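Local coordinates for MIPZ (Caulobacter crescentus, PDB 2XJ9), which acts as a P-loop ATPase that inhibits bacterial cell division and positions the division plane, forming a gradient through localised dimerisation and nucleoid binding, at residues L25-L30 with G231-D236; R46-F51 with L108-G113; Y224-P229 with R242-S247. The protein carries 1 engineered substitution. One frame throughout, in Å; residues are numbered along the deposited sequence.

Contact 1 (L25-L30 with G231-D236)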
loop_
_atom_site.group_PDB
_atom_site.type_symbol
_atom_site.label_atom_id
_atom_site.label_comp_id
_atom_site.label_asym_id
_atom_site.label_seq_id
_atom_site.Cartn_x
_atom_site.Cartn_y
_atom_site.Cartn_z
ATOM N N LEU A 25 11.519 -12.923 5.347
ATOM C CA LEU A 25 12.109 -14.008 4.563
ATOM C C LEU A 25 13.623 -13.965 4.592
ATOM O O LEU A 25 14.266 -14.956 4.898
ATOM C CB LEU A 25 11.651 -13.988 3.107
ATOM C CG LEU A 25 10.616 -15.082 2.910
ATOM C CD1 LEU A 25 10.025 -15.351 4.264
ATOM C CD2 LEU A 25 9.525 -14.731 1.935
ATOM N N VAL A 26 14.199 -12.830 4.236
ATOM C CA VAL A 26 15.641 -12.677 4.310
ATOM C C VAL A 26 16.155 -13.050 5.687
ATOM O O VAL A 26 17.052 -13.866 5.837
ATOM C CB VAL A 26 16.033 -11.244 4.046
ATOM C CG1 VAL A 26 17.486 -11.026 4.404
ATOM C CG2 VAL A 26 15.772 -10.921 2.627
ATOM N N THR A 27 15.570 -12.444 6.700
ATOM C CA THR A 27 16.036 -12.648 8.059
ATOM C C THR A 27 15.942 -14.120 8.494
ATOM O O THR A 27 16.804 -14.593 9.187
ATOM C CB THR A 27 15.295 -11.720 9.041
ATOM O OG1 THR A 27 16.249 -11.120 9.906
ATOM C CG2 THR A 27 14.254 -12.499 9.859
ATOM N N ALA A 28 14.903 -14.835 8.085
ATOM C CA ALA A 28 14.780 -16.252 8.411
ATOM C C ALA A 28 15.849 -17.074 7.699
ATOM O O ALA A 28 16.477 -17.930 8.309
ATOM C CB ALA A 28 13.404 -16.764 8.039
ATOM N N LEU A 29 16.049 -16.812 6.407
ATOM C CA LEU A 29 17.082 -17.476 5.612
ATOM C C LEU A 29 18.474 -17.284 6.197
ATOM O O LEU A 29 19.155 -18.242 6.518
ATOM C CB LEU A 29 17.053 -16.986 4.170
ATOM C CG LEU A 29 15.822 -17.501 3.447
ATOM C CD1 LEU A 29 15.587 -16.788 2.159
ATOM C CD2 LEU A 29 15.958 -18.987 3.210
ATOM N N LEU A 30 18.898 -16.042 6.331
ATOM C CA LEU A 30 20.114 -15.761 7.070
ATOM C C LEU A 30 20.330 -16.707 8.263
ATOM O O LEU A 30 21.429 -17.264 8.415
ATOM C CB LEU A 30 20.107 -14.313 7.539
ATOM C CG LEU A 30 20.956 -13.384 6.689
ATOM C CD1 LEU A 30 21.025 -13.905 5.266
ATOM C CD2 LEU A 30 20.415 -11.964 6.751
ATOM N N GLY A 231 15.953 -2.089 12.333
ATOM C CA GLY A 231 16.327 -3.067 11.342
ATOM C C GLY A 231 16.516 -4.396 12.026
ATOM O O GLY A 231 17.540 -5.000 11.881
ATOM N N LEU A 232 15.524 -4.827 12.793
ATOM C CA LEU A 232 15.533 -6.134 13.422
ATOM C C LEU A 232 14.188 -6.823 13.163
ATOM O O LEU A 232 13.228 -6.179 12.726
ATOM C CB LEU A 232 15.746 -5.990 14.927
ATOM C CG LEU A 232 16.905 -5.185 15.536
ATOM C CD1 LEU A 232 16.721 -5.034 17.049
ATOM C CD2 LEU A 232 18.236 -5.829 15.240
ATOM N N THR A 233 14.115 -8.127 13.437
ATOM C CA THR A 233 12.854 -8.870 13.341
ATOM C C THR A 233 12.728 -9.838 14.524
ATOM O O THR A 233 13.628 -9.896 15.361
ATOM C CB THR A 233 12.771 -9.657 12.020
ATOM O OG1 THR A 233 13.542 -10.851 12.131
ATOM C CG2 THR A 233 13.311 -8.837 10.872
ATOM N N ILE A 234 11.626 -10.585 14.607
ATOM C CA ILE A 234 11.465 -11.567 15.690
ATOM C C ILE A 234 12.612 -12.575 15.704
ATOM O O ILE A 234 13.033 -13.050 16.763
ATOM C CB ILE A 234 10.150 -12.392 15.599
ATOM C CG1 ILE A 234 9.323 -11.987 14.395
ATOM C CG2 ILE A 234 9.358 -12.288 16.872
ATOM C CD1 ILE A 234 9.829 -12.582 13.121
ATOM N N ALA A 235 13.089 -12.920 14.515
ATOM C CA ALA A 235 14.140 -13.901 14.376
ATOM C C ALA A 235 15.432 -13.449 15.060
ATOM O O ALA A 235 16.359 -14.232 15.206
ATOM C CB ALA A 235 14.380 -14.177 12.911
ATOM N N ASP A 236 15.487 -12.189 15.480
ATOM C CA ASP A 236 16.667 -11.642 16.140
ATOM C C ASP A 236 16.543 -11.613 17.655
ATOM O O ASP A 236 17.508 -11.327 18.355
ATOM C CB ASP A 236 16.905 -10.216 15.680
ATOM C CG ASP A 236 17.386 -10.140 14.277
ATOM O OD1 ASP A 236 16.720 -9.462 13.471
ATOM O OD2 ASP A 236 18.434 -10.747 13.985
#
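Thr-27 is the residue through which helix 18-30, the helix that follows the P-loop of this ParA/MinD-like ATPase fold, meets Thr-233 and Ala-235 of the long loop before helix 249-263. Before it, Leu-25 packs on Leu-260 and Met-261 of helix 249-263, and Val-26 on Val-36 and Val-38 of the central sheet. Thr-27 points to the loop instead. Its CG2 methyl rests 3.5 Å from Ala-235 CB, while its OG1 lies 3.8 Å from Thr-233 CG2, the two threonines meeting tip to tip. Reducing Thr-27 to an alanine removes both branches and would probably open a gap between the helix and Ala-235 CB and Thr-233 CG2. Ala-28 turns to Met-261, and Leu-29 and Leu-30 return to Val-36. No hydrogen bond crosses; the segments meet by van der Waals contact. Asp-236 CG lies anti to its own carbonyl carbon (chi1 -71°), which turns the carboxylate back toward Thr-233 N. Its OD2 accepts a hydrogen bond from Tyr-31 OH and forms a salt bridge with Arg-55. OD1, through the lone pair directed away from OD2, takes the Thr-233 N-H, with Thr-233 N 2.9 Å from Asp-236 OD1 and 156° at the hydrogen.

Contact 2 (R46-F51 with L108-G113)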
loop_
_atom_site.group_PDB
_atom_site.type_symbol
_atom_site.label_atom_id
_atom_site.label_comp_id
_atom_site.label_asym_id
_atom_site.label_seq_id
_atom_site.Cartn_x
_atom_site.Cartn_y
_atom_site.Cartn_z
ATOM N N ARG A 46 12.099 2.374 -1.006
ATOM C CA ARG A 46 13.268 1.616 -0.630
ATOM C C ARG A 46 13.135 1.058 0.767
ATOM O O ARG A 46 14.087 1.123 1.554
ATOM C CB ARG A 46 14.496 2.503 -0.713
ATOM C CG ARG A 46 14.854 2.862 -2.118
ATOM C CD ARG A 46 15.885 3.960 -2.151
ATOM N NE ARG A 46 16.958 3.764 -1.175
ATOM C CZ ARG A 46 17.904 2.831 -1.277
ATOM N NH1 ARG A 46 17.896 1.983 -2.304
ATOM N NH2 ARG A 46 18.844 2.738 -0.342
ATOM N N THR A 47 11.963 0.499 1.069
ATOM C CA THR A 47 11.687 -0.034 2.412
ATOM C C THR A 47 12.650 -1.159 2.871
ATOM O O THR A 47 13.173 -1.126 3.994
ATOM C CB THR A 47 10.229 -0.531 2.543
ATOM O OG1 THR A 47 9.316 0.440 2.003
ATOM C CG2 THR A 47 9.888 -0.828 3.996
ATOM N N SER A 48 12.882 -2.156 2.017
ATOM C CA SER A 48 13.804 -3.228 2.381
ATOM C C SER A 48 15.208 -2.662 2.529
ATOM O O SER A 48 15.908 -2.980 3.481
ATOM C CB SER A 48 13.808 -4.359 1.359
ATOM O OG SER A 48 12.514 -4.705 0.914
ATOM N N ALA A 49 15.620 -1.809 1.593
ATOM C CA ALA A 49 16.934 -1.153 1.677
ATOM C C ALA A 49 17.099 -0.309 2.963
ATOM O O ALA A 49 18.113 -0.405 3.670
ATOM C CB ALA A 49 17.173 -0.309 0.438
ATOM N N ARG A 50 16.099 0.518 3.254
ATOM C CA ARG A 50 16.035 1.242 4.516
ATOM C C ARG A 50 16.090 0.301 5.716
ATOM O O ARG A 50 16.751 0.605 6.702
ATOM C CB ARG A 50 14.753 2.080 4.587
ATOM C CG ARG A 50 14.643 3.190 3.527
ATOM C CD ARG A 50 15.158 4.552 4.017
ATOM N NE ARG A 50 16.009 4.423 5.200
ATOM C CZ ARG A 50 15.645 4.784 6.429
ATOM N NH1 ARG A 50 16.476 4.615 7.452
ATOM N NH2 ARG A 50 14.451 5.318 6.639
ATOM N N PHE A 51 15.390 -0.830 5.656
ATOM C CA PHE A 51 15.430 -1.736 6.788
ATOM C C PHE A 51 16.862 -2.063 7.130
ATOM O O PHE A 51 17.282 -1.926 8.265
ATOM C CB PHE A 51 14.662 -3.025 6.532
ATOM C CG PHE A 51 14.705 -3.984 7.694
ATOM C CD1 PHE A 51 13.908 -3.779 8.810
ATOM C CD2 PHE A 51 15.555 -5.077 7.683
ATOM C CE1 PHE A 51 13.958 -4.662 9.890
ATOM C CE2 PHE A 51 15.617 -5.958 8.763
ATOM C CZ PHE A 51 14.826 -5.758 9.862
ATOM N N LEU A 108 16.608 -12.284 -2.966
ATOM C CA LEU A 108 15.315 -11.766 -2.563
ATOM C C LEU A 108 15.064 -10.433 -3.234
ATOM O O LEU A 108 15.777 -9.448 -2.991
ATOM C CB LEU A 108 15.269 -11.578 -1.055
ATOM C CG LEU A 108 14.089 -12.260 -0.391
ATOM C CD1 LEU A 108 12.815 -11.831 -1.060
ATOM C CD2 LEU A 108 14.260 -13.749 -0.507
ATOM N N ILE A 109 14.052 -10.389 -4.084
ATOM C CA ILE A 109 13.702 -9.129 -4.702
ATOM C C ILE A 109 12.366 -8.602 -4.203
ATOM O O ILE A 109 11.329 -9.261 -4.370
ATOM C CB ILE A 109 13.645 -9.264 -6.194
ATOM C CG1 ILE A 109 14.945 -9.897 -6.684
ATOM C CG2 ILE A 109 13.432 -7.907 -6.818
ATOM C CD1 ILE A 109 14.962 -10.229 -8.173
ATOM N N ASP A 110 12.405 -7.424 -3.579
ATOM C CA ASP A 110 11.182 -6.741 -3.189
ATOM C C ASP A 110 10.752 -5.770 -4.271
ATOM O O ASP A 110 11.552 -4.959 -4.720
ATOM C CB ASP A 110 11.372 -5.980 -1.889
ATOM C CG ASP A 110 10.062 -5.433 -1.350
ATOM O OD1 ASP A 110 9.026 -5.529 -2.052
ATOM O OD2 ASP A 110 10.070 -4.892 -0.234
ATOM N N THR A 111 9.494 -5.837 -4.690
ATOM C CA THR A 111 9.040 -4.940 -5.749
ATOM C C THR A 111 8.058 -3.895 -5.224
ATOM O O THR A 111 7.551 -4.031 -4.114
ATOM C CB THR A 111 8.489 -5.705 -6.986
ATOM O OG1 THR A 111 7.210 -6.266 -6.692
ATOM C CG2 THR A 111 9.421 -6.803 -7.356
ATOM N N PRO A 112 7.823 -2.830 -6.013
ATOM C CA PRO A 112 6.975 -1.690 -5.646
ATOM C C PRO A 112 5.530 -1.960 -6.046
ATOM O O PRO A 112 5.264 -2.948 -6.733
ATOM C CB PRO A 112 7.557 -0.527 -6.483
ATOM C CG PRO A 112 8.508 -1.162 -7.483
ATOM C CD PRO A 112 8.359 -2.661 -7.373
ATOM N N GLY A 113 4.619 -1.090 -5.631
ATOM C CA GLY A 113 3.200 -1.322 -5.835
ATOM C C GLY A 113 2.638 -0.630 -7.056
ATOM O O GLY A 113 1.556 -0.044 -7.033
HETATM O O HOH W 1 10.008 -1.501 -0.683
#
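Ser-48 OG lies close to the plane of the Asp-110 carboxylate, on the Asp-110 CB side of OD2, 2.7 Å from Asp-110 OD2 and 3.3 Å from Asp-110 CB. Over one face of the same carboxylate stands water 1, which gives OD2 a weak hydrogen bond at 3.4 Å and takes a similarly weak one from the backbone, 3.3 Å from Thr-47 N. A second flat group, the guanidinium of Arg-46, has Ala-49 CB over one face, toward its rim, and is held by a salt bridge to Glu-53. The angle between Ser-48 and Asp-110 is too poor for a hydrogen bond despite their closeness; OD2 is hydrogen-bonded to Ser-19 OG, besides the weak bond from water 1.

Asp-110 ends strand 106-110 and begins the Asp-Thr-Pro-Gly sequence, consistent with the Walker B aspartate of a P-loop ATPase. It lies in the second shell: its side chain is about 5 Å from the magnesium ion, whose site includes Ser-19 and Thr-47, so its bond to Ser-19 probably helps to set a first-shell hydroxyl. With CG anti to the backbone N (chi1 -171°), the carboxylate projects from the strand end to the first turn of helix 47-62. Arg-46 occupies the N-cap position there, and its O accepts Arg-50 N at 2.7 Å. On the dimer side of this turn, Thr-47 packs on Val-138 of the second subunit, and Arg-50 NH2 forms a salt bridge with Asp-141 of that subunit.

Contact 3 (Y224-P229 with R242-S247). With AGS (phosphothiophosphoric acid-adenylate ester), chain D.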
loop_
_atom_site.group_PDB
_atom_site.type_symbol
_atom_site.label_atom_id
_atom_site.label_comp_id
_atom_site.label_asym_id
_atom_site.label_seq_id
_atom_site.Cartn_x
_atom_site.Cartn_y
_atom_site.Cartn_z
ATOM N N TYR A 224 5.552 -7.309 13.892
ATOM C CA TYR A 224 5.924 -7.375 12.478
ATOM C C TYR A 224 6.293 -6.005 11.924
ATOM O O TYR A 224 6.679 -5.877 10.757
ATOM C CB TYR A 224 4.785 -7.948 11.652
ATOM C CG TYR A 224 4.586 -9.450 11.777
ATOM C CD1 TYR A 224 5.652 -10.298 12.046
ATOM C CD2 TYR A 224 3.329 -10.017 11.633
ATOM C CE1 TYR A 224 5.462 -11.667 12.167
ATOM C CE2 TYR A 224 3.144 -11.369 11.748
ATOM C CZ TYR A 224 4.214 -12.188 12.010
ATOM O OH TYR A 224 4.032 -13.539 12.118
ATOM N N ARG A 225 6.181 -4.977 12.759
ATOM C CA ARG A 225 6.195 -3.622 12.244
ATOM C C ARG A 225 6.942 -2.731 13.183
ATOM O O ARG A 225 7.379 -1.651 12.818
ATOM C CB ARG A 225 4.763 -3.119 12.094
ATOM C CG ARG A 225 4.522 -1.886 12.880
ATOM C CD ARG A 225 3.181 -1.301 12.607
ATOM N NE ARG A 225 2.108 -2.011 13.199
ATOM C CZ ARG A 225 0.901 -2.263 12.724
ATOM N NH1 ARG A 225 0.111 -2.929 13.536
ATOM N NH2 ARG A 225 0.478 -1.913 11.512
ATOM N N GLU A 226 7.084 -3.212 14.407
ATOM C CA GLU A 226 7.516 -2.404 15.536
ATOM C C GLU A 226 9.028 -2.219 15.564
ATOM O O GLU A 226 9.520 -1.253 16.141
ATOM C CB GLU A 226 7.046 -3.069 16.823
ATOM C CG GLU A 226 7.455 -2.349 18.076
ATOM C CD GLU A 226 7.098 -3.122 19.339
ATOM O OE1 GLU A 226 7.201 -4.372 19.314
ATOM O OE2 GLU A 226 6.719 -2.481 20.351
ATOM N N LEU A 227 9.761 -3.132 14.926
ATOM C CA LEU A 227 11.222 -3.126 14.999
ATOM C C LEU A 227 11.894 -2.497 13.773
ATOM O O LEU A 227 13.126 -2.459 13.669
ATOM C CB LEU A 227 11.742 -4.542 15.220
ATOM C CG LEU A 227 11.228 -5.186 16.497
ATOM C CD1 LEU A 227 11.592 -6.658 16.558
ATOM C CD2 LEU A 227 11.808 -4.432 17.669
ATOM N N PHE A 228 11.092 -1.985 12.853
ATOM C CA PHE A 228 11.647 -1.431 11.627
ATOM C C PHE A 228 12.706 -0.370 11.861
ATOM O O PHE A 228 13.684 -0.298 11.138
ATOM C CB PHE A 228 10.546 -0.869 10.751
ATOM C CG PHE A 228 11.044 -0.066 9.591
ATOM C CD1 PHE A 228 11.242 -0.657 8.354
ATOM C CD2 PHE A 228 11.293 1.293 9.721
ATOM C CE1 PHE A 228 11.673 0.099 7.274
ATOM C CE2 PHE A 228 11.743 2.052 8.632
ATOM C CZ PHE A 228 11.932 1.450 7.420
ATOM N N PRO A 229 12.508 0.486 12.859
ATOM C CA PRO A 229 13.521 1.541 13.025
ATOM C C PRO A 229 14.913 1.003 13.387
ATOM O O PRO A 229 15.904 1.700 13.177
ATOM C CB PRO A 229 12.953 2.398 14.168
ATOM C CG PRO A 229 11.481 2.143 14.119
ATOM C CD PRO A 229 11.304 0.721 13.675
ATOM N N ARG A 242 17.367 -7.243 22.820
ATOM C CA ARG A 242 16.062 -6.941 23.397
ATOM C C ARG A 242 15.835 -5.444 23.551
ATOM O O ARG A 242 15.968 -4.897 24.645
ATOM C CB ARG A 242 15.884 -7.650 24.738
ATOM C CG ARG A 242 16.948 -7.306 25.765
ATOM C CD ARG A 242 16.601 -7.915 27.101
ATOM N NE ARG A 242 15.173 -8.224 27.166
ATOM C CZ ARG A 242 14.209 -7.311 27.267
ATOM N NH1 ARG A 242 12.936 -7.688 27.318
ATOM N NH2 ARG A 242 14.512 -6.019 27.314
ATOM N N PRO A 243 15.479 -4.777 22.446
ATOM C CA PRO A 243 15.167 -3.348 22.462
ATOM C C PRO A 243 13.702 -3.158 22.833
ATOM O O PRO A 243 13.234 -2.032 23.023
ATOM C CB PRO A 243 15.399 -2.934 21.002
ATOM C CG PRO A 243 15.478 -4.258 20.193
ATOM C CD PRO A 243 15.185 -5.375 21.134
ATOM N N VAL A 244 12.994 -4.279 22.941
ATOM C CA VAL A 244 11.557 -4.269 23.151
ATOM C C VAL A 244 11.044 -5.409 24.047
ATOM O O VAL A 244 11.348 -6.577 23.819
ATOM C CB VAL A 244 10.830 -4.290 21.808
ATOM C CG1 VAL A 244 9.592 -5.194 21.878
ATOM C CG2 VAL A 244 10.493 -2.859 21.374
ATOM N N PRO A 245 10.248 -5.061 25.072
ATOM C CA PRO A 245 9.776 -6.054 26.045
ATOM C C PRO A 245 9.061 -7.198 25.344
ATOM O O PRO A 245 8.359 -6.939 24.363
ATOM C CB PRO A 245 8.784 -5.257 26.897
ATOM C CG PRO A 245 9.211 -3.820 26.731
ATOM C CD PRO A 245 9.687 -3.721 25.325
ATOM N N VAL A 246 9.227 -8.429 25.827
ATOM C CA VAL A 246 8.588 -9.588 25.197
ATOM C C VAL A 246 7.088 -9.636 25.419
ATOM O O VAL A 246 6.575 -9.165 26.435
ATOM C CB VAL A 246 9.180 -10.936 25.660
ATOM C CG1 VAL A 246 8.225 -12.082 25.315
ATOM C CG2 VAL A 246 10.542 -11.160 25.025
ATOM N N SER A 247 6.396 -10.214 24.447
ATOM C CA SER A 247 4.963 -10.409 24.515
ATOM C C SER A 247 4.715 -11.898 24.331
ATOM O O SER A 247 5.595 -12.630 23.853
ATOM C CB SER A 247 4.283 -9.610 23.404
ATOM O OG SER A 247 2.925 -9.351 23.694
HETATM P PG AGS D . 4.110 -0.688 -0.924
HETATM S S1G AGS D . 3.189 -0.636 -2.143
HETATM O O2G AGS D . 4.253 0.612 -0.162
HETATM O O3G AGS D . 5.466 -1.325 -1.134
HETATM P PB AGS D . 4.049 -3.047 0.715
HETATM O O1B AGS D . 3.380 -4.166 -0.052
HETATM O O2B AGS D . 5.541 -2.850 0.815
HETATM O O3B AGS D . 3.389 -1.691 0.127
HETATM P PA AGS D . 4.236 -3.107 3.555
HETATM O O1A AGS D . 5.100 -4.344 3.680
HETATM O O2A AGS D . 4.850 -1.768 3.742
HETATM O O3A AGS D . 3.432 -3.126 2.186
HETATM O "O5'" AGS D . 2.984 -3.243 4.542
HETATM C "C5'" AGS D . 2.008 -2.216 4.580
HETATM C "C4'" AGS D . 1.861 -1.675 6.011
HETATM O "O4'" AGS D . 1.408 -2.760 6.776
HETATM C "C3'" AGS D . 3.150 -1.249 6.691
HETATM O "O3'" AGS D . 2.857 -0.208 7.607
HETATM C "C2'" AGS D . 3.623 -2.423 7.520
HETATM O "O2'" AGS D . 4.341 -1.921 8.657
HETATM C "C1'" AGS D . 2.296 -3.074 7.847
HETATM N N9 AGS D . 2.163 -4.549 7.883
HETATM C C8 AGS D . 2.236 -5.387 6.823
HETATM N N7 AGS D . 2.007 -6.678 7.197
HETATM C C5 AGS D . 1.758 -6.648 8.519
HETATM C C6 AGS D . 1.438 -7.640 9.534
HETATM N N6 AGS D . 1.343 -8.940 9.189
HETATM N N1 AGS D . 1.243 -7.194 10.792
HETATM C C2 AGS D . 1.343 -5.904 11.148
HETATM N N3 AGS D . 1.635 -4.941 10.278
HETATM C C4 AGS D . 1.843 -5.253 8.973
#
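Glu-226 carries its CG anti to the backbone N (chi1 179°) and continues fully extended (chi2 -174°), which brings its carboxylate up against Val-244. The two side chains come from opposite directions, and both valine methyls lie over one face of the carboxylate: Val-244 CG2 stands over CD, and Val-244 CG1 is set toward OE1, 3.6 Å from Glu-226 OE1. Both segments belong to the long irregular connection that leads from strand 213-215, an outermost strand of the parallel sheet in this P-loop ATPase, to helix 249-263. Next to the glutamate, Leu-227 sends its CD2 to the same valine, 4.2 Å from Val-244 CG2, and to Pro-243, 4.5 Å from its CG. Arg-198 of the second subunit packs on Val-244 and forms a long, weak ion pair with Glu-226 OE2.

The other end of 224-229 lines the adenosine pocket of a nucleotide shared by the dimer, since Lys-13 of the second subunit also hydrogen-bonds the AGS, as the signature lysine of the deviant Walker A motif does in ParA/MinD-type dimers. The Tyr-224 ring presents its edge to AGS N1. Tyr-224 CD2 also comes within 3.3 Å of AGS N6, and the ring's OH is hydrogen-bonded to Glu-256. Arg-225, bent at chi3 (74°), is tied through NH1 to Glu-192 of the second subunit by a salt bridge and turns one guanidinium face to the N3 edge of the adenine, AGS N3 lying over that face toward its rim, with Arg-225 NH2 3.5 Å from AGS N3.

In the fold
From the N terminus, helix 18-30 supplies the first half of contact 1, whose partner, 231-236, comes 201 residues later. Contact 2 closes within that span, joining the start of helix 47-62 to the end of strand 106-110. Contact 3 opens at 224-229, before contact 1 has closed, and closes at 242-247, so contacts 1 and 3 cross, whereas 2 and 3 follow in series. All three converge on helix 47-62: the Phe-51 ring packs against Gly-231, Leu-232 and Thr-233 of contact 1 and against Phe-228 of contact 3. The late irregular loop is thereby joined to the sheet-flanking helices, and contacts 2 and 3 both reach the second subunit.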